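Local coordinates for protein fumarate lyase (Mesorhizobium sp., PDB 3C8T) that belongs to the fumarate lyase family, whose members assemble as tetramers around a core of long, bundled helices, at residues E32-V35 against A36-R39; L120-I123 against S124-I127; V235-L238 against A239-G243; H299-S302 against M303-M307; G316-H319 against L320-S323. All coordinates share one frame; numbering follows the deposited sequence.

All five contacts are short helical stretches of about two turns, in series along the chain. Contact 1 (helix 23-43) stands apart, its centre about 25 to 33 Å from the centres of the others. Contacts 2, 3, 4 and 5 lie on helices 104-140, 229-255, 284-306 and 315-344 of the bundle, contact 4 near the end of its helix. Contact 3 touches contacts 2 and 4, its centre about 13 Å from each of theirs. Contacts 4 and 5, with centres about 9 Å apart, also touch. Contact 3 meets the second subunit, contact 5 the third and contact 4 both, so contacts 3 to 5 lie where this chain meets two other subunits of the tetramer.

Contact 1: residues E32-V35 against A36-R39; sequences ETEV and ALAR
Ala-36 begins the second half of this two-turn stretch of helix 23-43, and its amide N donates to Glu-32 O at 3.1 Å while its methyl rests near the same carbonyl. Its methyl also packs on Glu-214 and Leu-215 of helix 204-215. Leu-37 comes next: its N reaches Thr-33 O at 2.9 Å, and its side chain, with CG anti to the backbone N (chi1 174°), heads for Val-207. Its CD2 only loosely approaches the carboxylate of Glu-34, 4.3 Å from OE1; the other oxygen of that carboxylate is hydrogen-bonded to His-99 ND1. Ala-38 repeats the pattern through N to Glu-34 O, 3.0 Å, and turns its methyl to Ile-55 of helix 49-61.

Arg-39 closes the segment and makes the one close side-chain meeting. Besides the backbone bond from its N to Val-35 O, 3.0 Å, its chain bends at chi2 (94°) and again at chi3, which brings the guanidinium back alongside Val-35. The branch that touches is CG1, 3.5 Å from Arg-39 NH2, and it lies at the edge of the guanidinium near its plane. The two side chains run next to each other in the same direction, and Val-35 also packs on Thr-56 and Ala-59.

The side chains thus meet by van der Waals contact, with no hydrogen bond between them: Val-35 props the guanidinium without bonding to it. The ion pair of Arg-39 with Glu-214 is long and weak, so the guanidinium is probably placed here by packing as much as by charge.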
# COMPACT_ATOMS: atom_id res chain seq x y z
N GLU A 32 -4.67 -17.60 -31.30
CA GLU A 32 -3.36 -18.27 -31.41
C GLU A 32 -3.27 -19.50 -30.50
O GLU A 32 -2.81 -20.56 -30.93
CB GLU A 32 -2.19 -17.27 -31.21
CG GLU A 32 -0.84 -17.95 -31.08
CD GLU A 32 0.35 -17.00 -30.89
OE1 GLU A 32 0.16 -15.75 -30.86
OE2 GLU A 32 1.49 -17.54 -30.77
N THR A 33 -3.74 -19.36 -29.27
CA THR A 33 -3.73 -20.44 -28.27
C THR A 33 -4.65 -21.59 -28.68
O THR A 33 -4.26 -22.76 -28.59
CB THR A 33 -4.16 -19.86 -26.91
OG1 THR A 33 -3.29 -18.77 -26.55
CG2 THR A 33 -4.19 -20.93 -25.77
N GLU A 34 -5.88 -21.27 -29.11
CA GLU A 34 -6.87 -22.30 -29.48
C GLU A 34 -6.42 -23.12 -30.70
O GLU A 34 -6.64 -24.33 -30.74
CB GLU A 34 -8.22 -21.66 -29.78
CG GLU A 34 -8.91 -21.05 -28.57
CD GLU A 34 -9.78 -22.05 -27.80
OE1 GLU A 34 -9.78 -23.26 -28.13
OE2 GLU A 34 -10.48 -21.60 -26.87
N VAL A 35 -5.79 -22.45 -31.67
CA VAL A 35 -5.28 -23.09 -32.88
C VAL A 35 -4.15 -24.02 -32.51
O VAL A 35 -4.09 -25.15 -33.00
CB VAL A 35 -4.76 -22.03 -33.90
CG1 VAL A 35 -3.92 -22.69 -35.02
CG2 VAL A 35 -5.89 -21.26 -34.48
N ALA A 36 -3.25 -23.55 -31.65
CA ALA A 36 -2.12 -24.36 -31.22
C ALA A 36 -2.64 -25.55 -30.44
O ALA A 36 -2.09 -26.65 -30.54
CB ALA A 36 -1.14 -23.53 -30.40
N LEU A 37 -3.72 -25.37 -29.68
CA LEU A 37 -4.29 -26.49 -28.90
C LEU A 37 -4.82 -27.58 -29.84
O LEU A 37 -4.58 -28.77 -29.60
CB LEU A 37 -5.38 -26.01 -27.96
CG LEU A 37 -6.18 -27.08 -27.19
CD1 LEU A 37 -5.33 -27.89 -26.20
CD2 LEU A 37 -7.30 -26.41 -26.50
N ALA A 38 -5.52 -27.15 -30.90
CA ALA A 38 -6.04 -28.07 -31.94
C ALA A 38 -4.92 -28.84 -32.61
O ALA A 38 -5.04 -30.06 -32.82
CB ALA A 38 -6.82 -27.29 -33.00
N ARG A 39 -3.82 -28.14 -32.92
CA ARG A 39 -2.67 -28.75 -33.56
C ARG A 39 -1.99 -29.76 -32.68
O ARG A 39 -1.63 -30.86 -33.13
CB ARG A 39 -1.65 -27.69 -33.94
CG ARG A 39 -1.08 -27.90 -35.32
CD ARG A 39 -1.86 -27.08 -36.32
NE ARG A 39 -1.73 -25.65 -36.02
CZ ARG A 39 -0.67 -24.90 -36.34
NH1 ARG A 39 0.37 -25.43 -36.98
NH2 ARG A 39 -0.66 -23.60 -36.01

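Contact 2: residues L120-I123 against S124-I127; sequences LALI and SRRI
Ile-123 and Ile-127, one turn apart on helix 104-140, form the buried apolar side of this contact. CG2 of Ile-123 meets CD1 of Ile-127 at 3.9 Å, the two side chains passing each other at a slant. In Ile-127 CG1 stands beside the backbone N (chi1 -71°) and the chain then runs out straight, which carries CD1 back toward Ile-123. The pair is buried against helix 229-255, where Leu-238 faces Ile-123 while Phe-237 and Val-241 receive Ile-127. Beneath them the backbone is regular: Ile-127 N binds Ile-123 O at 2.9 Å, and Ser-124 N binds Leu-120 O at the same length.

Between this side and the solvent comes a close-packed flank. Here one methyl, Leu-122 CD1, lies over one face of each of two guanidinium groups. It is 3.1 Å above the plane of Arg-125, displaced toward NH2, and 3.5 Å above the plane of Arg-126, again off centre. Arg-126 is buried and anchored at all three of its side-chain nitrogens, by salt bridges to Asp-14 and Glu-340 and a hydrogen bond to Ser-333, so its plane is fixed. Solvent lies at Arg-125 and Ala-121; that arginine folds back on itself, with bends at chi2 and chi3 that lay its flat group across the leucine tip.

Within the helical bundle of the fumarate lyase fold, the isoleucines make an i/i+4 apolar ridge facing helix 229-255, Arg-126 ties helix 104-140 to helix 315-344, and Arg-125 marks the solvent side.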
# COMPACT_ATOMS: atom_id res chain seq x y z
N LEU A 120 7.83 -8.14 -21.89
CA LEU A 120 9.15 -8.25 -21.31
C LEU A 120 10.26 -7.93 -22.34
O LEU A 120 11.32 -7.43 -21.95
CB LEU A 120 9.37 -9.64 -20.68
CG LEU A 120 8.78 -9.87 -19.28
CD1 LEU A 120 9.03 -11.31 -18.90
CD2 LEU A 120 9.41 -8.94 -18.23
N ALA A 121 10.02 -8.19 -23.62
CA ALA A 121 11.02 -7.83 -24.65
C ALA A 121 11.11 -6.32 -24.80
O ALA A 121 12.21 -5.77 -24.99
CB ALA A 121 10.75 -8.52 -26.03
N LEU A 122 9.96 -5.65 -24.69
CA LEU A 122 9.93 -4.20 -24.74
C LEU A 122 10.55 -3.57 -23.47
O LEU A 122 11.31 -2.60 -23.56
CB LEU A 122 8.49 -3.71 -24.99
CG LEU A 122 8.27 -2.20 -24.95
CD1 LEU A 122 9.27 -1.44 -25.91
CD2 LEU A 122 6.79 -1.91 -25.32
N ILE A 123 10.22 -4.11 -22.30
CA ILE A 123 10.89 -3.69 -21.07
C ILE A 123 12.43 -3.87 -21.15
O ILE A 123 13.18 -2.97 -20.81
CB ILE A 123 10.35 -4.47 -19.83
CG1 ILE A 123 8.88 -4.09 -19.56
CG2 ILE A 123 11.24 -4.24 -18.61
CD1 ILE A 123 8.61 -2.61 -19.25
N SER A 124 12.88 -5.03 -21.62
CA SER A 124 14.30 -5.29 -21.74
C SER A 124 15.01 -4.26 -22.64
O SER A 124 16.08 -3.75 -22.31
CB SER A 124 14.51 -6.72 -22.24
OG SER A 124 15.87 -6.96 -22.51
N ARG A 125 14.38 -3.97 -23.79
CA ARG A 125 14.83 -2.99 -24.76
C ARG A 125 14.97 -1.59 -24.10
O ARG A 125 15.93 -0.87 -24.32
CB ARG A 125 13.74 -2.95 -25.84
CG ARG A 125 14.15 -2.74 -27.21
CD ARG A 125 13.61 -1.40 -27.68
NE ARG A 125 12.21 -1.35 -28.15
CZ ARG A 125 11.55 -0.19 -28.18
NH1 ARG A 125 12.17 0.91 -27.79
NH2 ARG A 125 10.31 -0.10 -28.63
N ARG A 126 14.00 -1.19 -23.28
CA ARG A 126 14.06 0.12 -22.63
C ARG A 126 15.13 0.15 -21.52
O ARG A 126 15.83 1.16 -21.33
CB ARG A 126 12.69 0.54 -22.11
CG ARG A 126 11.56 0.45 -23.13
CD ARG A 126 10.63 1.60 -22.87
NE ARG A 126 9.50 1.67 -23.78
CZ ARG A 126 9.50 2.30 -24.95
NH1 ARG A 126 10.59 2.90 -25.40
NH2 ARG A 126 8.40 2.29 -25.68
N ILE A 127 15.27 -0.94 -20.80
CA ILE A 127 16.32 -1.06 -19.79
C ILE A 127 17.72 -0.99 -20.45
O ILE A 127 18.62 -0.32 -19.96
CB ILE A 127 16.15 -2.35 -18.94
CG1 ILE A 127 14.94 -2.25 -17.98
CG2 ILE A 127 17.48 -2.71 -18.21
CD1 ILE A 127 14.78 -3.52 -17.02

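Contact 3: residues V235-L238 against A239-G243; sequences VQFL and ALVSG
The middle of helix 229-255, a central helix of the lyase bundle, carries this contact, and two i to i+4 interactions mark it. In the first, a CH-pi contact, CG2 of Val-241 sits over one face of the Phe-237 ring. The methyl is 3.9 Å from the ring centroid and 24° off the normal, displaced toward CZ and CE1. Phe-237 has CG anti to its backbone N (chi1 165°), a torsion that swings the ring forward along the helix to meet the valine.

In the second, the carbonyl of Leu-238 takes two bonds from one residue. Ser-242 OG donates to Leu-238 O at 2.7 Å, and Ser-242 N reaches the same oxygen at 3.1 Å, from the opposite face of the carbonyl plane. The proton of the buried hydroxyl is thus taken up by its own helix.

Other helices enclose the stretch: Arg-177 and Ile-181 pack on Phe-237, Leu-336 on Val-241, Ala-300 on Ala-239, and Phe-329 on Leu-238. A serine hydroxyl bonded to the carbonyl four residues back is common for buried helical serines, and here it lies in a core helix of the bundle that also borders the second subunit, through Gln-236 and Leu-240.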
# COMPACT_ATOMS: atom_id res chain seq x y z
N VAL A 235 5.41 -8.28 -11.82
CA VAL A 235 5.02 -6.89 -11.52
C VAL A 235 5.85 -6.28 -10.37
O VAL A 235 6.13 -5.08 -10.36
CB VAL A 235 3.54 -6.84 -11.20
CG1 VAL A 235 3.07 -5.40 -10.88
CG2 VAL A 235 2.75 -7.47 -12.39
N GLN A 236 6.22 -7.10 -9.39
CA GLN A 236 7.15 -6.68 -8.35
C GLN A 236 8.44 -6.18 -8.96
O GLN A 236 8.94 -5.15 -8.52
CB GLN A 236 7.44 -7.80 -7.36
CG GLN A 236 6.32 -8.16 -6.38
CD GLN A 236 6.87 -8.91 -5.14
OE1 GLN A 236 6.69 -8.45 -4.01
NE2 GLN A 236 7.56 -10.03 -5.37
N PHE A 237 8.94 -6.90 -9.97
CA PHE A 237 10.12 -6.54 -10.71
C PHE A 237 9.91 -5.17 -11.40
O PHE A 237 10.77 -4.32 -11.35
CB PHE A 237 10.52 -7.63 -11.72
CG PHE A 237 11.56 -7.14 -12.77
CD1 PHE A 237 12.90 -6.97 -12.43
CD2 PHE A 237 11.15 -6.75 -14.04
CE1 PHE A 237 13.83 -6.48 -13.35
CE2 PHE A 237 12.07 -6.27 -14.99
CZ PHE A 237 13.41 -6.13 -14.63
N LEU A 238 8.77 -4.98 -12.07
CA LEU A 238 8.43 -3.67 -12.64
C LEU A 238 8.51 -2.54 -11.62
O LEU A 238 9.01 -1.46 -11.91
CB LEU A 238 7.02 -3.67 -13.31
CG LEU A 238 6.96 -4.64 -14.53
CD1 LEU A 238 5.56 -4.78 -15.11
CD2 LEU A 238 7.99 -4.36 -15.62
N ALA A 239 7.96 -2.81 -10.44
CA ALA A 239 8.01 -1.87 -9.32
C ALA A 239 9.44 -1.58 -8.82
O ALA A 239 9.72 -0.46 -8.40
CB ALA A 239 7.13 -2.36 -8.17
N LEU A 240 10.33 -2.56 -8.89
CA LEU A 240 11.72 -2.37 -8.43
C LEU A 240 12.49 -1.47 -9.40
O LEU A 240 13.19 -0.54 -8.98
CB LEU A 240 12.42 -3.73 -8.29
CG LEU A 240 13.70 -3.83 -7.45
CD1 LEU A 240 13.33 -3.87 -5.96
CD2 LEU A 240 14.44 -5.12 -7.83
N VAL A 241 12.35 -1.75 -10.71
CA VAL A 241 12.92 -0.88 -11.74
C VAL A 241 12.41 0.57 -11.60
O VAL A 241 13.19 1.51 -11.71
CB VAL A 241 12.59 -1.41 -13.14
CG1 VAL A 241 13.11 -0.47 -14.24
CG2 VAL A 241 13.16 -2.80 -13.32
N SER A 242 11.10 0.73 -11.36
CA SER A 242 10.46 2.04 -11.21
C SER A 242 11.06 2.78 -10.03
O SER A 242 11.30 3.98 -10.10
CB SER A 242 8.95 1.87 -11.01
OG SER A 242 8.41 1.18 -12.17
N GLY A 243 11.32 2.06 -8.95
CA GLY A 243 12.00 2.65 -7.81
C GLY A 243 13.35 3.21 -8.14
O GLY A 243 13.67 4.28 -7.65

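Contact 4: residues H299-S302 against M303-M307; sequences HATS and MLDAM
Asp-305, whose N bonds Thr-301 O one turn back, carries the strongest polar interactions, and they reach out of the chain. Its OD1 forms a salt bridge with Arg-297 of the second subunit and its OD2 one with Arg-297 of the third, so a single buried carboxylate ties three copies together and is probably kept ionised by them. With CG beside the backbone N (chi1 -65°), OD2 comes to 3.5 Å from Thr-301 O, two acceptors that do not bond.

Ala-306 N to Ser-302 O, 2.8 Å, is the shortest backbone bond between the two segments. The hydroxyls of Thr-301 and Ser-302 turn back instead, to the carbonyls of Arg-297 and Asn-298, the latter bond weak.

Contacts between side chains within this stretch are sparse. Thr-301 CG2 stays 4.4 Å from Asp-305 OD2. Met-303 lays CG 3.7 Å from His-299 O before bends at chi2 and chi3 turn SD and CE away.

Met-303 turns to other helices, packing on Glu-321 and Ala-324 of helix 315-344 and on Val-231 of helix 229-255, while Asp-305 meets Leu-320. This end of helix 284-306 thus fits against both helices and faces two neighbouring subunits.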
# COMPACT_ATOMS: atom_id res chain seq x y z
N HIS A 299 0.44 -1.25 -8.30
CA HIS A 299 0.13 -2.49 -9.05
C HIS A 299 0.85 -3.72 -8.42
O HIS A 299 0.30 -4.81 -8.45
CB HIS A 299 0.38 -2.34 -10.56
CG HIS A 299 -0.48 -1.28 -11.21
ND1 HIS A 299 -1.86 -1.31 -11.14
CD2 HIS A 299 -0.16 -0.16 -11.90
CE1 HIS A 299 -2.35 -0.25 -11.77
NE2 HIS A 299 -1.34 0.47 -12.23
N ALA A 300 2.05 -3.54 -7.87
CA ALA A 300 2.74 -4.68 -7.21
C ALA A 300 2.00 -5.12 -5.95
O ALA A 300 1.77 -6.30 -5.73
CB ALA A 300 4.25 -4.37 -6.90
N THR A 301 1.62 -4.14 -5.13
CA THR A 301 0.73 -4.36 -3.99
C THR A 301 -0.52 -5.17 -4.33
O THR A 301 -0.78 -6.17 -3.65
CB THR A 301 0.38 -3.02 -3.35
OG1 THR A 301 1.62 -2.36 -3.05
CG2 THR A 301 -0.38 -3.19 -2.03
N SER A 302 -1.25 -4.79 -5.38
CA SER A 302 -2.41 -5.57 -5.86
C SER A 302 -2.07 -7.00 -6.21
O SER A 302 -2.86 -7.89 -5.97
CB SER A 302 -3.05 -4.95 -7.12
OG SER A 302 -3.62 -3.68 -6.91
N MET A 303 -0.90 -7.22 -6.82
CA MET A 303 -0.49 -8.59 -7.17
C MET A 303 -0.24 -9.45 -5.92
O MET A 303 -0.57 -10.62 -5.90
CB MET A 303 0.71 -8.62 -8.16
CG MET A 303 0.30 -8.29 -9.62
SD MET A 303 -1.04 -9.33 -10.35
CE MET A 303 -0.39 -10.96 -10.08
N LEU A 304 0.33 -8.87 -4.88
CA LEU A 304 0.48 -9.59 -3.61
C LEU A 304 -0.87 -9.96 -3.01
O LEU A 304 -1.01 -11.03 -2.44
CB LEU A 304 1.36 -8.77 -2.63
CG LEU A 304 2.84 -8.64 -3.10
CD1 LEU A 304 3.61 -7.65 -2.27
CD2 LEU A 304 3.55 -9.98 -3.10
N ASP A 305 -1.87 -9.09 -3.16
CA ASP A 305 -3.24 -9.42 -2.78
C ASP A 305 -3.85 -10.53 -3.67
O ASP A 305 -4.50 -11.44 -3.18
CB ASP A 305 -4.15 -8.17 -2.79
CG ASP A 305 -3.75 -7.12 -1.73
OD1 ASP A 305 -3.37 -7.49 -0.59
OD2 ASP A 305 -3.82 -5.88 -2.02
N ALA A 306 -3.62 -10.45 -4.98
CA ALA A 306 -4.16 -11.41 -5.94
C ALA A 306 -3.63 -12.84 -5.73
O ALA A 306 -4.26 -13.82 -6.18
CB ALA A 306 -3.84 -10.93 -7.39
N MET A 307 -2.48 -12.95 -5.09
CA MET A 307 -1.88 -14.25 -4.74
C MET A 307 -2.71 -15.05 -3.77
O MET A 307 -2.62 -16.28 -3.76
CB MET A 307 -0.50 -14.05 -4.10
CG MET A 307 0.59 -13.65 -5.08
SD MET A 307 2.18 -13.63 -4.27
CE MET A 307 2.43 -15.41 -4.25

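Contact 5: residues G316-H319 against L320-S323; sequences GPWH and LEWS
Trp-322 meets two aromatic rings of the preceding turn at once, Trp-318 and His-319. Toward Trp-318 it presents an edge: the T-shaped pair has its five-membered rings 4.6 Å apart between centroids, with planes at 69°. NE1 of Trp-322 comes over the face of Trp-318, 3.3 Å from Trp-318 NE1; both are donors and do not bond.

The six-membered ring of Trp-322 is inclined at 45° to the imidazole of His-319, and CE3 lies over that ring's centre, 3.4 Å above its plane. His-319 CA sits over the face of the same six-membered ring, a CH-pi contact of 4.2 Å to its centroid. Trp-322 reaches back because its CG stands beside the backbone N (chi1 -65°).

This aromatic cluster occupies the start of helix 315-344, a long helix of the lyase bundle, at a subunit boundary. There Glu-287 of the third subunit forms a hydrogen bond with His-319 ND1, and Tyr-8 of that subunit stacks on Trp-322.

Backbone bonds run largely i+3 rather than i+4: Leu-320 N weakly to Pro-317 O (and Gly-316 O), Glu-321 N weakly to Trp-318 O, Trp-322 N more firmly to His-319 O at 3.1 Å.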
# COMPACT_ATOMS: atom_id res chain seq x y z
N GLY A 316 -12.58 -12.95 -7.63
CA GLY A 316 -12.13 -11.70 -6.98
C GLY A 316 -10.63 -11.47 -7.13
O GLY A 316 -10.20 -10.52 -7.81
N PRO A 317 -9.80 -12.36 -6.51
CA PRO A 317 -8.35 -12.21 -6.65
C PRO A 317 -7.91 -12.15 -8.12
O PRO A 317 -6.99 -11.39 -8.46
CB PRO A 317 -7.81 -13.50 -6.01
CG PRO A 317 -8.84 -13.85 -4.98
CD PRO A 317 -10.14 -13.52 -5.67
N TRP A 318 -8.52 -12.96 -8.97
CA TRP A 318 -8.08 -13.06 -10.37
C TRP A 318 -8.35 -11.74 -11.11
O TRP A 318 -7.52 -11.26 -11.87
CB TRP A 318 -8.73 -14.27 -11.04
CG TRP A 318 -8.42 -14.45 -12.51
CD1 TRP A 318 -7.22 -14.12 -13.17
CD2 TRP A 318 -9.26 -15.06 -13.50
NE1 TRP A 318 -7.32 -14.46 -14.50
CE2 TRP A 318 -8.54 -15.04 -14.73
CE3 TRP A 318 -10.54 -15.63 -13.46
CZ2 TRP A 318 -9.08 -15.55 -15.92
CZ3 TRP A 318 -11.08 -16.15 -14.65
CH2 TRP A 318 -10.35 -16.10 -15.86
N HIS A 319 -9.49 -11.14 -10.82
CA HIS A 319 -9.88 -9.86 -11.38
C HIS A 319 -8.82 -8.77 -11.12
O HIS A 319 -8.61 -7.88 -11.94
CB HIS A 319 -11.21 -9.42 -10.78
CG HIS A 319 -11.91 -8.38 -11.60
ND1 HIS A 319 -13.08 -8.64 -12.28
CD2 HIS A 319 -11.57 -7.10 -11.90
CE1 HIS A 319 -13.45 -7.56 -12.94
NE2 HIS A 319 -12.55 -6.61 -12.73
N LEU A 320 -8.14 -8.87 -9.98
CA LEU A 320 -7.08 -7.93 -9.62
C LEU A 320 -5.89 -7.90 -10.56
O LEU A 320 -5.34 -6.83 -10.79
CB LEU A 320 -6.62 -8.13 -8.17
CG LEU A 320 -7.44 -7.57 -7.01
CD1 LEU A 320 -6.65 -7.90 -5.72
CD2 LEU A 320 -7.62 -6.01 -7.21
N GLU A 321 -5.49 -9.06 -11.11
CA GLU A 321 -4.47 -9.15 -12.17
C GLU A 321 -4.78 -8.36 -13.43
O GLU A 321 -3.86 -7.93 -14.13
CB GLU A 321 -4.19 -10.61 -12.56
CG GLU A 321 -4.11 -11.52 -11.34
CD GLU A 321 -3.42 -12.86 -11.60
OE1 GLU A 321 -3.09 -13.16 -12.77
OE2 GLU A 321 -3.18 -13.61 -10.63
N TRP A 322 -6.08 -8.22 -13.72
CA TRP A 322 -6.58 -7.64 -14.97
C TRP A 322 -6.29 -6.16 -15.11
O TRP A 322 -6.35 -5.64 -16.20
CB TRP A 322 -8.11 -7.86 -15.14
CG TRP A 322 -8.55 -9.32 -15.29
CD1 TRP A 322 -7.76 -10.41 -15.52
CD2 TRP A 322 -9.91 -9.82 -15.29
NE1 TRP A 322 -8.53 -11.56 -15.62
CE2 TRP A 322 -9.85 -11.22 -15.48
CE3 TRP A 322 -11.16 -9.22 -15.12
CZ2 TRP A 322 -11.01 -12.03 -15.52
CZ3 TRP A 322 -12.31 -10.02 -15.15
CH2 TRP A 322 -12.21 -11.42 -15.35
N SER A 323 -6.04 -5.48 -13.99
CA SER A 323 -5.52 -4.11 -14.02
C SER A 323 -4.01 -4.14 -13.72
O SER A 323 -3.19 -3.52 -14.42
CB SER A 323 -6.25 -3.22 -13.00
OG SER A 323 -5.84 -3.49 -11.67